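PDB 5YNL: arginase from Glaciozyma antarctica, which probably catalyses the hydrolysis of L-arginine to L-ornithine and urea at a two-manganese centre, as other arginases do. Local coordinates for residues 55-60 and 94-99; 49-54 and 323-328; 179-184 and 228-233. All blocks are in the same frame, centred on the assembly; numbering follows the deposited sequence.

Contact 1 (55-60 and 94-99)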
loop_
_atom_site.group_PDB
_atom_site.type_symbol
_atom_site.label_atom_id
_atom_site.label_comp_id
_atom_site.label_asym_id
_atom_site.label_seq_id
_atom_site.Cartn_x
_atom_site.Cartn_y
_atom_site.Cartn_z
ATOM N N PRO A 55 -12.299 -12.903 -15.816
ATOM C CA PRO A 55 -12.724 -13.568 -14.571
ATOM C C PRO A 55 -12.033 -12.978 -13.309
ATOM O O PRO A 55 -10.890 -13.345 -13.004
ATOM C CB PRO A 55 -12.357 -15.045 -14.806
ATOM C CG PRO A 55 -11.343 -15.037 -15.902
ATOM C CD PRO A 55 -11.563 -13.806 -16.725
ATOM N N ARG A 56 -12.727 -12.089 -12.593
ATOM C CA ARG A 56 -12.126 -11.299 -11.494
ATOM C C ARG A 56 -11.379 -12.099 -10.405
ATOM O O ARG A 56 -11.977 -12.905 -9.674
ATOM C CB ARG A 56 -13.174 -10.394 -10.817
ATOM C CG ARG A 56 -13.589 -9.155 -11.610
ATOM C CD ARG A 56 -12.395 -8.470 -12.274
ATOM N NE ARG A 56 -12.739 -7.190 -12.901
ATOM C CZ ARG A 56 -13.376 -7.061 -14.062
ATOM N NH1 ARG A 56 -13.771 -8.133 -14.733
ATOM N NH2 ARG A 56 -13.632 -5.855 -14.545
ATOM N N THR A 57 -10.081 -11.848 -10.270
ATOM C CA THR A 57 -9.301 -12.649 -9.347
ATOM C C THR A 57 -8.515 -11.820 -8.361
ATOM O O THR A 57 -7.802 -10.889 -8.745
ATOM C CB THR A 57 -8.364 -13.604 -10.079
ATOM O OG1 THR A 57 -9.083 -14.245 -11.142
ATOM C CG2 THR A 57 -7.831 -14.664 -9.106
ATOM N N ALA A 58 -8.667 -12.167 -7.081
ATOM C CA ALA A 58 -7.945 -11.505 -5.995
ATOM C C ALA A 58 -6.713 -12.334 -5.664
ATOM O O ALA A 58 -6.839 -13.489 -5.270
ATOM C CB ALA A 58 -8.840 -11.349 -4.744
ATOM N N GLY A 59 -5.528 -11.758 -5.844
ATOM C CA GLY A 59 -4.306 -12.428 -5.447
ATOM C C GLY A 59 -4.028 -12.118 -3.991
ATOM O O GLY A 59 -4.152 -10.966 -3.549
ATOM N N ILE A 60 -3.658 -13.134 -3.228
ATOM C CA ILE A 60 -3.407 -12.912 -1.818
ATOM C C ILE A 60 -1.985 -13.310 -1.458
ATOM O O ILE A 60 -1.601 -14.479 -1.620
ATOM C CB ILE A 60 -4.439 -13.658 -0.936
ATOM C CG1 ILE A 60 -5.813 -12.992 -1.073
ATOM C CG2 ILE A 60 -4.002 -13.661 0.527
ATOM C CD1 ILE A 60 -6.879 -13.637 -0.257
ATOM N N GLY A 94 -18.046 -11.785 -5.261
ATOM C CA GLY A 94 -17.901 -12.170 -6.652
ATOM C C GLY A 94 -16.465 -12.361 -7.112
ATOM O O GLY A 94 -16.225 -12.636 -8.283
ATOM N N TRP A 95 -15.504 -12.229 -6.205
ATOM C CA TRP A 95 -14.098 -12.454 -6.551
ATOM C C TRP A 95 -13.662 -13.922 -6.427
ATOM O O TRP A 95 -14.111 -14.641 -5.515
ATOM C CB TRP A 95 -13.212 -11.634 -5.629
ATOM C CG TRP A 95 -13.265 -10.161 -5.826
ATOM C CD1 TRP A 95 -14.065 -9.269 -5.170
ATOM C CD2 TRP A 95 -12.438 -9.385 -6.711
ATOM N NE1 TRP A 95 -13.796 -7.986 -5.605
ATOM C CE2 TRP A 95 -12.806 -8.033 -6.553
ATOM C CE3 TRP A 95 -11.437 -9.708 -7.637
ATOM C CZ2 TRP A 95 -12.217 -7.012 -7.286
ATOM C CZ3 TRP A 95 -10.844 -8.699 -8.348
ATOM C CH2 TRP A 95 -11.235 -7.362 -8.175
ATOM N N THR A 96 -12.771 -14.367 -7.319
ATOM C CA THR A 96 -12.121 -15.675 -7.158
ATOM C C THR A 96 -10.766 -15.494 -6.472
ATOM O O THR A 96 -10.023 -14.540 -6.766
ATOM C CB THR A 96 -11.968 -16.448 -8.487
ATOM O OG1 THR A 96 -13.175 -17.165 -8.748
ATOM C CG2 THR A 96 -10.818 -17.454 -8.414
ATOM N N VAL A 97 -10.465 -16.392 -5.537
ATOM C CA VAL A 97 -9.309 -16.225 -4.673
ATOM C C VAL A 97 -8.139 -17.116 -5.073
ATOM O O VAL A 97 -8.276 -18.343 -5.192
ATOM C CB VAL A 97 -9.689 -16.436 -3.198
ATOM C CG1 VAL A 97 -8.449 -16.535 -2.321
ATOM C CG2 VAL A 97 -10.579 -15.297 -2.734
ATOM N N ASP A 98 -6.992 -16.479 -5.290
ATOM C CA ASP A 98 -5.754 -17.181 -5.555
ATOM C C ASP A 98 -4.847 -17.013 -4.340
ATOM O O ASP A 98 -4.114 -16.029 -4.239
ATOM C CB ASP A 98 -5.093 -16.601 -6.802
ATOM C CG ASP A 98 -3.938 -17.438 -7.301
ATOM O OD1 ASP A 98 -3.888 -18.645 -6.970
ATOM O OD2 ASP A 98 -3.087 -16.885 -8.037
ATOM N N PHE A 99 -4.929 -17.968 -3.414
ATOM C CA PHE A 99 -4.108 -18.008 -2.209
ATOM C C PHE A 99 -3.343 -19.325 -2.117
ATOM O O PHE A 99 -3.931 -20.397 -2.293
ATOM C CB PHE A 99 -5.001 -17.897 -0.981
ATOM C CG PHE A 99 -4.248 -17.868 0.318
ATOM C CD1 PHE A 99 -3.161 -17.011 0.491
ATOM C CD2 PHE A 99 -4.638 -18.676 1.378
ATOM C CE1 PHE A 99 -2.463 -16.984 1.714
ATOM C CE2 PHE A 99 -3.960 -18.646 2.584
ATOM C CZ PHE A 99 -2.867 -17.810 2.756
#
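Thr57 pairs with Thr96, Ala58 with Val97 and Gly59 with Asp98 in parallel register, a short worked example of how an outermost strand is fastened to its neighbour. The strands meet through backbone bonds first. Thr96 N donates to Arg56 O at 2.9 Å, and Ala58 N to Thr96 O at 2.8 Å. Next, Asp98 N donates to Ala58 O at 3.0 Å and Ile60 N to Asp98 O at 3.1 Å, so Ala58, Thr96 and Asp98 each use both N-H and carbonyl across the pair. With helices 77-83 and 86-92 between them along the chain, strands 57-63 and 96-99 form a beta-alpha-beta crossover at the margin of the arginase sheet.

The side chains add further polar bonds. Thr57 OG1 donates to Pro55 O at 2.7 Å within its own segment, which leaves CG2, anti to the backbone N, to press on Thr96 O at 3.2 Å and to approach Thr96 CG2 and Asp98 CB. With an alanine at this position the hydroxyl and methyl both go, and the Pro55 carbonyl would probably lose this donor while a gap opened beside Thr96 and Asp98. Asp98 OD2 is bonded to Gln146, and Trp95 NE1 to the Leu357 carbonyl.

Where the strands begin, Trp95 brings its ring edge up to the backbone N of Thr57, and Arg56 CG lies over one ring face, away from its centre. Farther on, Ile60 CD1 reaches Val97 CG1 at 3.9 Å and Ile60 CG2 comes within 3.5 Å of Phe99 CD1, while Ile60 O lies in the plane of the Phe99 ring at its edge. Directional backbone bonds thus set the register, and hydrocarbon on the face of Ala58, Ile60, Val97 and Phe99 closes the margin against helix 86-92.

Contact 2 (49-54 and 323-328)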
loop_
_atom_site.group_PDB
_atom_site.type_symbol
_atom_site.label_atom_id
_atom_site.label_comp_id
_atom_site.label_asym_id
_atom_site.label_seq_id
_atom_site.Cartn_x
_atom_site.Cartn_y
_atom_site.Cartn_z
ATOM N N SER A 49 -13.193 -1.859 -14.739
ATOM C CA SER A 49 -11.735 -1.868 -14.714
ATOM C C SER A 49 -11.176 -2.155 -16.089
ATOM O O SER A 49 -11.577 -3.137 -16.722
ATOM C CB SER A 49 -11.212 -2.914 -13.749
ATOM O OG SER A 49 -9.841 -3.144 -13.988
ATOM N N PRO A 50 -10.255 -1.286 -16.560
ATOM C CA PRO A 50 -9.554 -1.426 -17.849
ATOM C C PRO A 50 -8.319 -2.304 -17.730
ATOM O O PRO A 50 -7.666 -2.555 -18.735
ATOM C CB PRO A 50 -9.108 0.011 -18.181
ATOM C CG PRO A 50 -9.422 0.864 -16.919
ATOM C CD PRO A 50 -9.825 -0.083 -15.824
ATOM N N PHE A 51 -8.004 -2.761 -16.521
ATOM C CA PHE A 51 -6.766 -3.502 -16.274
ATOM C C PHE A 51 -6.974 -4.989 -15.939
ATOM O O PHE A 51 -6.250 -5.856 -16.456
ATOM C CB PHE A 51 -5.969 -2.821 -15.148
ATOM C CG PHE A 51 -5.753 -1.352 -15.368
ATOM C CD1 PHE A 51 -5.085 -0.895 -16.502
ATOM C CD2 PHE A 51 -6.219 -0.423 -14.448
ATOM C CE1 PHE A 51 -4.888 0.473 -16.706
ATOM C CE2 PHE A 51 -6.025 0.933 -14.640
ATOM C CZ PHE A 51 -5.362 1.388 -15.771
ATOM N N LEU A 52 -7.955 -5.276 -15.081
ATOM C CA LEU A 52 -8.132 -6.626 -14.519
ATOM C C LEU A 52 -8.592 -7.704 -15.505
ATOM O O LEU A 52 -9.100 -7.402 -16.580
ATOM C CB LEU A 52 -9.097 -6.592 -13.322
ATOM C CG LEU A 52 -8.485 -6.498 -11.926
ATOM C CD1 LEU A 52 -7.052 -6.027 -11.994
ATOM C CD2 LEU A 52 -9.295 -5.557 -11.049
ATOM N N ALA A 53 -8.412 -8.964 -15.111
ATOM C CA ALA A 53 -8.815 -10.117 -15.922
ATOM C C ALA A 53 -10.310 -10.393 -15.796
ATOM O O ALA A 53 -10.870 -10.365 -14.680
ATOM C CB ALA A 53 -8.017 -11.353 -15.539
ATOM N N THR A 54 -10.922 -10.682 -16.951
ATOM C CA THR A 54 -12.370 -10.810 -17.110
ATOM C C THR A 54 -13.021 -11.820 -16.172
ATOM O O THR A 54 -14.190 -11.658 -15.822
ATOM C CB THR A 54 -12.761 -11.127 -18.562
ATOM N N LEU A 323 -9.762 1.824 -10.845
ATOM C CA LEU A 323 -8.350 1.874 -11.254
ATOM C C LEU A 323 -7.427 1.010 -10.376
ATOM O O LEU A 323 -6.261 0.791 -10.710
ATOM C CB LEU A 323 -7.852 3.323 -11.302
ATOM C CG LEU A 323 -8.707 4.273 -12.165
ATOM C CD1 LEU A 323 -8.479 5.735 -11.784
ATOM C CD2 LEU A 323 -8.440 4.072 -13.646
ATOM N N LEU A 324 -7.944 0.516 -9.255
ATOM C CA LEU A 324 -7.101 -0.220 -8.309
ATOM C C LEU A 324 -6.613 -1.586 -8.850
ATOM O O LEU A 324 -7.411 -2.427 -9.259
ATOM C CB LEU A 324 -7.856 -0.411 -6.996
ATOM C CG LEU A 324 -7.124 -1.145 -5.873
ATOM C CD1 LEU A 324 -6.145 -0.195 -5.169
ATOM C CD2 LEU A 324 -8.150 -1.728 -4.882
ATOM N N VAL A 325 -5.304 -1.803 -8.842
ATOM C CA VAL A 325 -4.775 -3.115 -9.199
ATOM C C VAL A 325 -4.046 -3.782 -8.032
ATOM O O VAL A 325 -3.955 -5.003 -7.981
ATOM C CB VAL A 325 -3.835 -3.053 -10.411
ATOM C CG1 VAL A 325 -4.607 -2.645 -11.674
ATOM C CG2 VAL A 325 -2.679 -2.084 -10.137
ATOM N N SER A 326 -3.549 -2.985 -7.090
ATOM C CA SER A 326 -2.841 -3.524 -5.934
ATOM C C SER A 326 -3.188 -2.826 -4.641
ATOM O O SER A 326 -3.287 -1.592 -4.588
ATOM C CB SER A 326 -1.331 -3.469 -6.128
ATOM O OG SER A 326 -0.886 -4.600 -6.832
ATOM N N LEU A 327 -3.351 -3.639 -3.604
ATOM C CA LEU A 327 -3.723 -3.193 -2.273
ATOM C C LEU A 327 -2.796 -3.833 -1.248
ATOM O O LEU A 327 -2.705 -5.078 -1.181
ATOM C CB LEU A 327 -5.156 -3.647 -1.978
ATOM C CG LEU A 327 -5.679 -3.516 -0.547
ATOM C CD1 LEU A 327 -5.754 -2.041 -0.149
ATOM C CD2 LEU A 327 -7.022 -4.182 -0.448
ATOM N N ASP A 328 -2.106 -3.004 -0.465
ATOM C CA ASP A 328 -1.394 -3.503 0.701
ATOM C C ASP A 328 -2.193 -3.151 1.959
ATOM O O ASP A 328 -2.678 -2.013 2.098
ATOM C CB ASP A 328 -0.028 -2.845 0.861
ATOM C CG ASP A 328 0.793 -2.835 -0.401
ATOM O OD1 ASP A 328 0.574 -3.668 -1.314
ATOM O OD2 ASP A 328 1.694 -1.974 -0.449
#
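Phe51 and Leu52 carry this contact, both leaning on Val325, and the turn that presents them begins two residues earlier. Ser49 OG accepts from Leu52 N at 3.0 Å in a nearly straight bond (172°) and also from Phe51 N at 3.2 Å. This combination of ST motif and ST turn bends the chain and fixes the places from which the next two side chains depart. Pro50 follows, with its CG over one face of the Phe51 ring but displaced from the ring centre.

Phe51 itself points toward the strand. Its CB meets Val325 CG1 at 3.7 Å, the two side chains roughly perpendicular, and CG stands anti to the carbonyl carbon (chi1 -52°), which carries the ring back along the start of the strand to Leu323. There CE2 touches Leu323 CD2 at 4.1 Å, and CD2 of the ring lies 3.9 Å from Leu323 O. Strand 324-330 runs through the interior of the parallel eight-stranded sheet of the arginase fold, between strands 147-152 and 281-286. The loop therefore lies against the N-terminal end of that strand, whereas arginases carry their metal centre at the C-terminal ends. Phe51 and Val325 also share Pro280, just ahead of strand 281-286, as an apolar neighbour.

Leu52 comes next and adds its two methyls: CD1 packs on Val325 CG1 at 4.2 Å, and CD2 rests 4.1 Å from Leu324 O. Beyond it the chain leaves the strand, and the backbone of Ala53 bonds with Gly145, in the approach to strand 147-152.

Contact 3 (179-184 and 228-233)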
loop_
_atom_site.group_PDB
_atom_site.type_symbol
_atom_site.label_atom_id
_atom_site.label_comp_id
_atom_site.label_asym_id
_atom_site.label_seq_id
_atom_site.Cartn_x
_atom_site.Cartn_y
_atom_site.Cartn_z
ATOM N N ALA A 179 1.217 7.036 8.907
ATOM C CA ALA A 179 1.584 8.148 9.774
ATOM C C ALA A 179 3.007 8.580 9.451
ATOM O O ALA A 179 3.441 9.672 9.835
ATOM C CB ALA A 179 1.475 7.729 11.233
ATOM N N HIS A 180 3.731 7.703 8.753
ATOM C CA HIS A 180 5.151 7.902 8.470
ATOM C C HIS A 180 5.433 7.974 6.984
ATOM O O HIS A 180 4.852 7.229 6.201
ATOM C CB HIS A 180 5.962 6.744 9.046
ATOM C CG HIS A 180 5.604 6.397 10.447
ATOM N ND1 HIS A 180 5.611 7.328 11.471
ATOM C CD2 HIS A 180 5.220 5.227 11.010
ATOM C CE1 HIS A 180 5.256 6.742 12.595
ATOM N NE2 HIS A 180 5.013 5.463 12.344
ATOM N N ALA A 181 6.363 8.843 6.605
ATOM C CA ALA A 181 6.757 8.977 5.202
ATOM C C ALA A 181 7.664 7.835 4.731
ATOM O O ALA A 181 7.732 7.566 3.533
ATOM C CB ALA A 181 7.409 10.344 4.937
ATOM N N ASP A 182 8.353 7.175 5.665
ATOM C CA ASP A 182 9.267 6.071 5.333
ATOM C C ASP A 182 10.193 6.379 4.128
ATOM O O ASP A 182 10.428 5.520 3.268
ATOM C CB ASP A 182 8.476 4.771 5.081
ATOM C CG ASP A 182 7.757 4.255 6.321
ATOM O OD1 ASP A 182 8.137 4.628 7.446
ATOM O OD2 ASP A 182 6.816 3.447 6.170
ATOM N N ILE A 183 10.714 7.601 4.060
ATOM C CA ILE A 183 11.455 8.010 2.871
ATOM C C ILE A 183 12.953 8.214 3.102
ATOM O O ILE A 183 13.667 8.666 2.206
ATOM C CB ILE A 183 10.813 9.260 2.201
ATOM C CG1 ILE A 183 11.069 9.266 0.689
ATOM C CG2 ILE A 183 11.291 10.547 2.848
ATOM C CD1 ILE A 183 10.176 10.219 -0.048
ATOM N N ASN A 184 13.433 7.853 4.285
ATOM C CA ASN A 184 14.854 8.012 4.595
ATOM C C ASN A 184 15.798 7.247 3.680
ATOM O O ASN A 184 15.568 6.078 3.373
ATOM C CB ASN A 184 15.154 7.622 6.043
ATOM C CG ASN A 184 15.428 8.819 6.913
ATOM O OD1 ASN A 184 15.522 9.943 6.422
ATOM N ND2 ASN A 184 15.577 8.590 8.207
ATOM N N ILE A 228 3.730 9.459 -6.476
ATOM C CA ILE A 228 3.378 9.097 -5.102
ATOM C C ILE A 228 2.662 10.228 -4.366
ATOM O O ILE A 228 3.000 11.406 -4.549
ATOM C CB ILE A 228 4.607 8.579 -4.285
ATOM C CG1 ILE A 228 4.228 8.323 -2.810
ATOM C CG2 ILE A 228 5.809 9.505 -4.440
ATOM C CD1 ILE A 228 5.343 7.695 -1.951
ATOM N N VAL A 229 1.649 9.863 -3.564
ATOM C CA VAL A 229 0.987 10.812 -2.677
ATOM C C VAL A 229 0.769 10.188 -1.296
ATOM O O VAL A 229 0.473 8.981 -1.176
ATOM C CB VAL A 229 -0.322 11.402 -3.308
ATOM C CG1 VAL A 229 -1.392 10.332 -3.472
ATOM C CG2 VAL A 229 -0.858 12.567 -2.487
ATOM N N TYR A 230 0.956 11.004 -0.258
ATOM C CA TYR A 230 0.873 10.557 1.122
ATOM C C TYR A 230 -0.394 11.126 1.780
ATOM O O TYR A 230 -0.697 12.330 1.661
ATOM C CB TYR A 230 2.087 11.056 1.907
ATOM C CG TYR A 230 3.395 10.352 1.633
ATOM C CD1 TYR A 230 3.693 9.143 2.239
ATOM C CD2 TYR A 230 4.351 10.913 0.806
ATOM C CE1 TYR A 230 4.894 8.500 2.007
ATOM C CE2 TYR A 230 5.567 10.271 0.568
ATOM C CZ TYR A 230 5.824 9.066 1.176
ATOM O OH TYR A 230 7.015 8.413 0.952
ATOM N N ILE A 231 -1.126 10.263 2.476
ATOM C CA ILE A 231 -2.310 10.656 3.222
ATOM C C ILE A 231 -2.186 10.091 4.614
ATOM O O ILE A 231 -1.971 8.868 4.759
ATOM C CB ILE A 231 -3.576 10.057 2.595
ATOM C CG1 ILE A 231 -3.758 10.627 1.185
ATOM C CG2 ILE A 231 -4.796 10.353 3.466
ATOM C CD1 ILE A 231 -4.761 9.887 0.314
ATOM N N GLY A 232 -2.352 10.948 5.631
ATOM C CA GLY A 232 -2.380 10.519 7.023
ATOM C C GLY A 232 -1.125 10.843 7.818
ATOM O O GLY A 232 -1.029 10.516 9.005
ATOM N N LEU A 233 -0.156 11.486 7.168
ATOM C CA LEU A 233 1.127 11.792 7.802
ATOM C C LEU A 233 0.986 12.607 9.105
ATOM O O LEU A 233 0.122 13.505 9.221
ATOM C CB LEU A 233 2.054 12.518 6.828
ATOM C CG LEU A 233 2.602 11.754 5.615
ATOM C CD1 LEU A 233 3.554 12.669 4.826
ATOM C CD2 LEU A 233 3.323 10.478 6.024
#
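Tyr230 is packed on both faces of its ring: Ala181 CB lies over one and Ile228 CG1 over the opposite one, neither of them above the middle. Trp176 meets the same ring edge-to-face. The other flat group, the His180 imidazole, has Ala179 CB over its centre, 4.1 Å above the plane.

At the far end of the tyrosine, OH donates a weak hydrogen bond to Ala181 O at 2.8 Å, and Ile183 CD1 touches the same hydroxyl oxygen at 3.8 Å. The phenol gets there because CG stands anti to the carbonyl carbon (chi1 -74°), sending the ring from strand 228-231 across to the loop. Leu233 CD2 lies against the peptide joining His180 and Ala181, 3.4 Å from His180 C, while Ala179 CA meets Gly232 O at 3.6 Å.

Residues 178-182 read Asp-Ala-His-Ala-Asp, the signature whose aspartates and histidine bind manganese in related arginases. The closeness of the Asp182 and Asp237 carboxylates is consistent with such a site here, although in this model His180 ND1 is taken up by the Asp235 carbonyl. His180 N is bonded to Asp178. Tyr230 and Leu233 thus touch the signature through its backbone and alanines, which is consistent with a second-shell role: apolar packing and one weak bond to a carbonyl would help hold the loop in shape.

All three contacts draw on one parallel sheet, in the strand order 96-99, 57-63, 147-152, 324-330, 281-286, 173-177, 228-233, 250-253. Contacts 1 and 2 are neighbours, their centres 11 Å apart; segment 49-54 runs straight into 55-60, and Trp95 CH2 touches Leu52 CD2 at 3.9 Å. Contact 3 lies across the chain's centre, about 29 Å from contact 1 and 23 Å from contact 2, centre to centre. Along the chain, contact 1 closes before contact 3 opens, and contact 2, joining the N-terminal loop to a late strand, spans both. Contact 2 lays that loop on the sheet and contact 1 fastens the sheet's margin, whereas contact 3 borders the presumed active site.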